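Local coordinates for fatty acid metabolism regulator protein (Bacillus subtilis, PDB 1VI0) that represses transcription of genes for fatty acid transport and beta-oxidation, binding DNA as a homodimer until long-chain fatty acyl-CoA inhibits that binding, at residues Y128-D133 and R155-F159; K84-V88 and L132-E138. One frame throughout, in Å; residues are numbered along the deposited sequence.

Contact 1 (Y128-D133 and R155-F159); sequences YLNILD and RQMIF. With DCC (dodecyl-coa), chain C.
A chi1 of 173° sets CG of Arg155 opposite the backbone N, and with the chain then bent at chi2 and chi3 the guanidinium is carried across Leu129 to the carboxylate of Asp133. This is a helix–helix contact of the TetR-family ligand-binding domain, between helices 115-141 and 151-171, and it lines part of the dodecyl-CoA pocket. Arg155 grips Asp133 side-on: NE reaches OD1 at 2.7 Å, almost straight and in the guanidinium plane, while NH2 takes OD2 at 2.7 Å from a more tilted position. Both oxygens use their syn lone pairs, and the two flat groups are nearly coplanar. That pairing fixes the guanidinium's rotation, and NH1 at its edge donates to phosphate oxygen O12 of dodecyl-CoA. Losing the guanidinium to an alanine here is likely to strand the carboxylate of Asp133 without its charge partner and O12 without this donor. Next along the helix, Gln156 reads the adenine, NE2 giving to N7 and OE1 receiving from N6. The rest of the contact is apolar. CB of Leu129 lies 3.7 Å from CD of Arg155, and CD2 of Leu132 meets CG2 of Ile158. Tyr128, whose OH is hydrogen-bonded to His92, meets Phe159 rim to rim with the rings nearly perpendicular, CE2 of Tyr128 lying 3.5 Å from CD1 of Phe159.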
# COMPACT_ATOMS: atom_id res chain seq x y z
N TYR A 128 15.65 0.31 -2.20
CA TYR A 128 14.92 -0.06 -3.44
C TYR A 128 14.43 1.18 -4.16
O TYR A 128 14.54 1.23 -5.41
CB TYR A 128 13.83 -1.00 -3.00
CG TYR A 128 12.94 -1.63 -4.02
CD1 TYR A 128 13.47 -2.22 -5.19
CD2 TYR A 128 11.61 -1.71 -3.81
CE1 TYR A 128 12.62 -2.82 -6.10
CE2 TYR A 128 10.74 -2.32 -4.70
CZ TYR A 128 11.26 -2.89 -5.82
OH TYR A 128 10.41 -3.41 -6.77
N LEU A 129 13.78 2.10 -3.48
CA LEU A 129 13.31 3.33 -4.14
C LEU A 129 14.46 4.04 -4.84
O LEU A 129 14.29 4.65 -5.89
CB LEU A 129 12.57 4.20 -3.15
CG LEU A 129 11.42 3.49 -2.40
CD1 LEU A 129 10.79 4.46 -1.40
CD2 LEU A 129 10.38 2.98 -3.38
N ASN A 130 15.64 4.03 -4.20
CA ASN A 130 16.84 4.64 -4.79
C ASN A 130 17.14 3.99 -6.17
O ASN A 130 17.52 4.70 -7.05
CB ASN A 130 18.06 4.46 -3.93
CG ASN A 130 18.17 5.37 -2.74
OD1 ASN A 130 18.96 5.06 -1.80
ND2 ASN A 130 17.43 6.44 -2.70
N ILE A 131 16.96 2.67 -6.25
CA ILE A 131 17.19 1.96 -7.54
C ILE A 131 16.23 2.47 -8.58
O ILE A 131 16.67 2.83 -9.73
CB ILE A 131 17.09 0.45 -7.36
CG1 ILE A 131 18.33 -0.04 -6.60
CG2 ILE A 131 16.99 -0.24 -8.72
CD1 ILE A 131 18.21 -1.50 -6.19
N LEU A 132 14.94 2.66 -8.27
CA LEU A 132 13.95 3.22 -9.15
C LEU A 132 14.24 4.63 -9.58
O LEU A 132 14.30 4.98 -10.77
CB LEU A 132 12.50 3.20 -8.58
CG LEU A 132 11.99 1.81 -8.18
CD1 LEU A 132 10.59 1.91 -7.53
CD2 LEU A 132 11.90 0.89 -9.39
N ASP A 133 14.83 5.44 -8.60
CA ASP A 133 15.15 6.82 -8.94
C ASP A 133 16.32 6.87 -9.96
O ASP A 133 16.22 7.70 -10.90
CB ASP A 133 15.62 7.56 -7.68
CG ASP A 133 14.48 7.96 -6.78
OD1 ASP A 133 13.33 7.51 -6.96
OD2 ASP A 133 14.70 8.77 -5.83
N ARG A 155 8.54 7.40 -9.19
CA ARG A 155 8.92 6.32 -8.28
C ARG A 155 7.72 5.76 -7.46
O ARG A 155 7.62 4.57 -7.22
CB ARG A 155 9.97 6.83 -7.30
CG ARG A 155 10.31 5.84 -6.19
CD ARG A 155 10.38 6.63 -4.86
NE ARG A 155 11.45 7.67 -5.01
CZ ARG A 155 11.60 8.65 -4.13
NH1 ARG A 155 10.79 8.75 -3.08
NH2 ARG A 155 12.56 9.54 -4.29
N GLN A 156 6.91 6.68 -6.97
CA GLN A 156 5.72 6.29 -6.14
C GLN A 156 4.76 5.54 -7.05
O GLN A 156 4.14 4.56 -6.58
CB GLN A 156 5.18 7.60 -5.56
CG GLN A 156 6.15 8.00 -4.42
CD GLN A 156 6.01 9.48 -4.04
OE1 GLN A 156 4.97 10.12 -4.15
NE2 GLN A 156 7.07 9.98 -3.39
N MSE A 157 4.57 6.00 -8.25
CA MSE A 157 3.68 5.27 -9.20
C MSE A 157 4.26 3.89 -9.45
O MSE A 157 3.49 2.85 -9.38
CB MSE A 157 3.51 6.03 -10.49
CG MSE A 157 2.65 5.38 -11.53
SE MSE A 157 2.20 6.07 -13.23
CE MSE A 157 3.87 6.15 -14.16
N ILE A 158 5.53 3.75 -9.75
CA ILE A 158 6.11 2.44 -10.07
C ILE A 158 6.01 1.48 -8.93
O ILE A 158 5.49 0.37 -8.98
CB ILE A 158 7.58 2.56 -10.57
CG1 ILE A 158 7.56 3.37 -11.87
CG2 ILE A 158 8.21 1.21 -10.70
CD1 ILE A 158 8.96 3.78 -12.32
N PHE A 159 6.50 1.95 -7.76
CA PHE A 159 6.45 1.08 -6.59
C PHE A 159 5.01 0.83 -6.14
O PHE A 159 4.73 -0.37 -5.91
CB PHE A 159 7.27 1.69 -5.44
CG PHE A 159 7.21 0.86 -4.22
CD1 PHE A 159 7.87 -0.33 -4.09
CD2 PHE A 159 6.31 1.25 -3.18
CE1 PHE A 159 7.78 -1.10 -2.94
CE2 PHE A 159 6.21 0.48 -2.05
CZ PHE A 159 6.90 -0.70 -1.94
C2 DCC C . 6.67 16.38 -3.34
C4 DCC C . 7.61 14.87 -1.97
C5 DCC C . 7.09 13.80 -2.66
C6 DCC C . 6.26 14.14 -3.75
C8 DCC C . 8.24 12.99 -1.08
C10 DCC C . 11.36 -6.91 -0.87
C11 DCC C . 11.58 -8.34 -0.35
C12 DCC C . 12.06 -8.41 1.10
N9 DCC C . 8.34 14.35 -0.94
N7 DCC C . 7.48 12.61 -2.07
N3 DCC C . 7.45 16.18 -2.27
N1 DCC C . 6.10 15.43 -4.12
N6 DCC C . 5.66 13.19 -4.47
C1' DCC C . 9.20 15.16 0.00
C2' DCC C . 9.20 14.63 1.46
O2' DCC C . 8.23 15.44 2.17
C3' DCC C . 10.62 15.08 1.93
O3' DCC C . 10.61 16.54 2.06
C4' DCC C . 11.45 14.73 0.63
O4' DCC C . 10.53 14.89 -0.46
C5' DCC C . 12.07 13.36 0.73
O5' DCC C . 11.13 12.32 1.11
P1 DCC C . 11.03 10.92 0.35
O11 DCC C . 10.02 10.12 1.00
O12 DCC C . 10.89 11.21 -1.18
O6 DCC C . 12.46 10.31 0.46
P2 DCC C . 12.84 9.82 1.85
O21 DCC C . 14.06 8.96 1.63
O22 DCC C . 12.88 10.95 2.77
O7 DCC C . 11.70 8.80 2.40
CPA DCC C . 11.79 7.37 1.96
CPB DCC C . 10.62 6.56 2.59
CP8 DCC C . 9.31 7.36 2.45
CP7 DCC C . 10.94 6.41 4.07
CP9 DCC C . 10.52 5.17 2.06
OP3 DCC C . 9.10 7.79 1.15
CP6 DCC C . 8.09 6.60 2.96
OP2 DCC C . 8.01 6.31 4.15
NP2 DCC C . 7.20 6.35 2.04
CP5 DCC C . 5.95 5.57 2.37
CP4 DCC C . 6.27 4.10 1.90
CP3 DCC C . 5.18 3.13 2.39
OP1 DCC C . 4.94 3.02 3.59
NP1 DCC C . 4.52 2.52 1.46
CP2 DCC C . 3.41 1.57 1.67
CP1 DCC C . 3.98 0.26 1.18
S DCC C . 5.61 -0.21 1.79
P3 DCC C . 11.27 17.44 3.22
O31 DCC C . 11.07 16.76 4.50
O32 DCC C . 12.70 17.62 2.94
O33 DCC C . 10.50 18.73 3.09
CA1 DCC C . 5.18 -0.99 3.36
CA2 DCC C . 6.30 -1.93 3.90
OA1 DCC C . 4.10 -0.83 3.89
CA3 DCC C . 6.28 -3.31 3.23
CA4 DCC C . 7.50 -3.78 2.52
CA5 DCC C . 7.42 -3.72 1.01
CA6 DCC C . 8.11 -4.87 0.30
CA7 DCC C . 9.38 -4.52 -0.44
CA8 DCC C . 9.69 -5.22 -1.71
CA9 DCC C . 10.02 -6.71 -1.60

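Contact 2 (K84-V88 and L132-E138); sequences KLALV and LDGILTE
Lys84 lies against Ile135, its CB 3.9 Å from Ile135 CD1, as the two side chains run past each other in opposite directions. The contact is a nearly antiparallel helix pair, 81-97 against 115-141, in the all-helical ligand-binding domain of this TetR-family repressor; the axes of these two short segments make 162° and come within 10.9 Å. Beyond CB, the extended aliphatic chain of Lys84 runs on to Glu138, crossing it at about a right angle and bringing CE to 3.2 Å from OE1 of Glu138. The turn at chi4 (-65°) leaves NZ in only a long salt bridge with that oxygen, and the ammonium is hydrogen-bonded instead to the carbonyl oxygens of Lys78 and Ile75. One residue on, in the conformer given here, Leu85 crosses Ile135 obliquely, its CG 3.9 Å from Ile135 CG2, and its CD2 also meets CD2 of Leu132. Its other neighbours include Leu186 of helix 182-191 and Ile193 of the second subunit. A turn after Lys84, Val88 closes the row. Ile135 therefore inserts among Lys84, Leu85 and Val88, with its CD1 lying 4.0 Å from CG2 of Val88.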
# COMPACT_ATOMS: atom_id res chain seq x y z
N LYS A 84 15.54 -2.17 -17.60
CA LYS A 84 15.77 -2.28 -16.15
C LYS A 84 14.49 -2.45 -15.36
O LYS A 84 14.45 -3.27 -14.44
CB LYS A 84 16.56 -1.06 -15.67
CG LYS A 84 17.94 -0.96 -16.35
CD LYS A 84 18.57 0.38 -15.90
CE LYS A 84 19.75 0.78 -16.77
NZ LYS A 84 20.89 -0.16 -16.66
N LEU A 85 13.43 -1.70 -15.67
CA LEU A 85 12.16 -1.83 -14.92
C LEU A 85 11.54 -3.18 -15.15
O LEU A 85 11.02 -3.80 -14.23
CB LEU A 85 11.25 -0.70 -15.43
CG LEU A 85 11.65 0.69 -14.91
CD1 LEU A 85 10.63 1.71 -15.41
CD2 LEU A 85 11.61 0.66 -13.37
N ALA A 86 11.71 -3.69 -16.40
CA ALA A 86 11.21 -5.05 -16.64
C ALA A 86 11.83 -6.07 -15.70
O ALA A 86 11.10 -6.94 -15.14
CB ALA A 86 11.44 -5.43 -18.09
N LEU A 87 13.09 -5.95 -15.43
CA LEU A 87 13.83 -6.82 -14.53
C LEU A 87 13.37 -6.61 -13.09
O LEU A 87 13.07 -7.62 -12.39
CB LEU A 87 15.32 -6.62 -14.71
CG LEU A 87 16.17 -7.85 -14.28
CD1 LEU A 87 15.51 -9.13 -14.76
CD2 LEU A 87 17.54 -7.70 -14.93
N VAL A 88 13.26 -5.35 -12.68
CA VAL A 88 12.76 -5.08 -11.34
C VAL A 88 11.40 -5.70 -11.14
O VAL A 88 11.24 -6.37 -10.11
CB VAL A 88 12.63 -3.54 -11.09
CG1 VAL A 88 11.98 -3.34 -9.76
CG2 VAL A 88 14.06 -2.96 -11.07
N LEU A 132 14.94 2.66 -8.27
CA LEU A 132 13.95 3.22 -9.15
C LEU A 132 14.24 4.63 -9.58
O LEU A 132 14.30 4.98 -10.77
CB LEU A 132 12.50 3.20 -8.58
CG LEU A 132 11.99 1.81 -8.18
CD1 LEU A 132 10.59 1.91 -7.53
CD2 LEU A 132 11.90 0.89 -9.39
N ASP A 133 14.83 5.44 -8.60
CA ASP A 133 15.15 6.82 -8.94
C ASP A 133 16.32 6.87 -9.96
O ASP A 133 16.22 7.70 -10.90
CB ASP A 133 15.62 7.56 -7.68
CG ASP A 133 14.48 7.96 -6.78
OD1 ASP A 133 13.33 7.51 -6.96
OD2 ASP A 133 14.70 8.77 -5.83
N GLY A 134 17.30 6.06 -9.79
CA GLY A 134 18.49 5.98 -10.68
C GLY A 134 18.03 5.50 -12.07
O GLY A 134 18.49 5.93 -13.11
N ILE A 135 17.18 4.48 -12.13
CA ILE A 135 16.66 4.07 -13.47
C ILE A 135 16.03 5.23 -14.19
O ILE A 135 16.26 5.54 -15.36
CB ILE A 135 15.67 2.89 -13.31
CG1 ILE A 135 16.35 1.63 -12.83
CG2 ILE A 135 14.92 2.71 -14.63
CD1 ILE A 135 15.37 0.56 -12.34
N LEU A 136 15.20 6.04 -13.51
CA LEU A 136 14.49 7.17 -14.05
C LEU A 136 15.49 8.28 -14.49
O LEU A 136 15.35 8.84 -15.55
CB LEU A 136 13.50 7.71 -13.02
CG LEU A 136 12.28 6.79 -12.77
CD1 LEU A 136 11.45 7.24 -11.58
CD2 LEU A 136 11.48 6.74 -14.07
N THR A 137 16.43 8.61 -13.59
CA THR A 137 17.36 9.73 -13.93
C THR A 137 18.33 9.35 -15.05
O THR A 137 18.66 10.21 -15.86
CB THR A 137 18.09 10.28 -12.70
OG1 THR A 137 18.82 9.28 -12.03
CG2 THR A 137 17.06 10.94 -11.77
N GLU A 138 18.68 8.08 -15.10
CA GLU A 138 19.52 7.63 -16.25
C GLU A 138 18.67 7.80 -17.51
O GLU A 138 19.11 8.23 -18.56
CB GLU A 138 19.81 6.15 -16.05
CG GLU A 138 20.90 5.83 -15.07
CD GLU A 138 20.98 4.37 -14.71
OE1 GLU A 138 20.30 3.56 -15.37
OE2 GLU A 138 21.71 4.02 -13.75

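In the fold
Helix 115-141 serves both contacts, and Leu132 belongs to both. The centres are about 8 Å apart. Both contacts are largely buried, but contact 2 lies farther from the chain's centre and runs out to exposed Glu138. Their polar chemistry differs accordingly. In contact 1 a close, two-bond salt bridge adjoins the acyl-CoA phosphates; in contact 2 the charged pair is long, and the join depends on aliphatic side chains. Where they touch, OH of Tyr128 packs on CG1 of Val88 at 3.4 Å, and helices 81-97, 115-141 and 151-171 meet one another here, Ile158 also reaching Leu85 and Leu136.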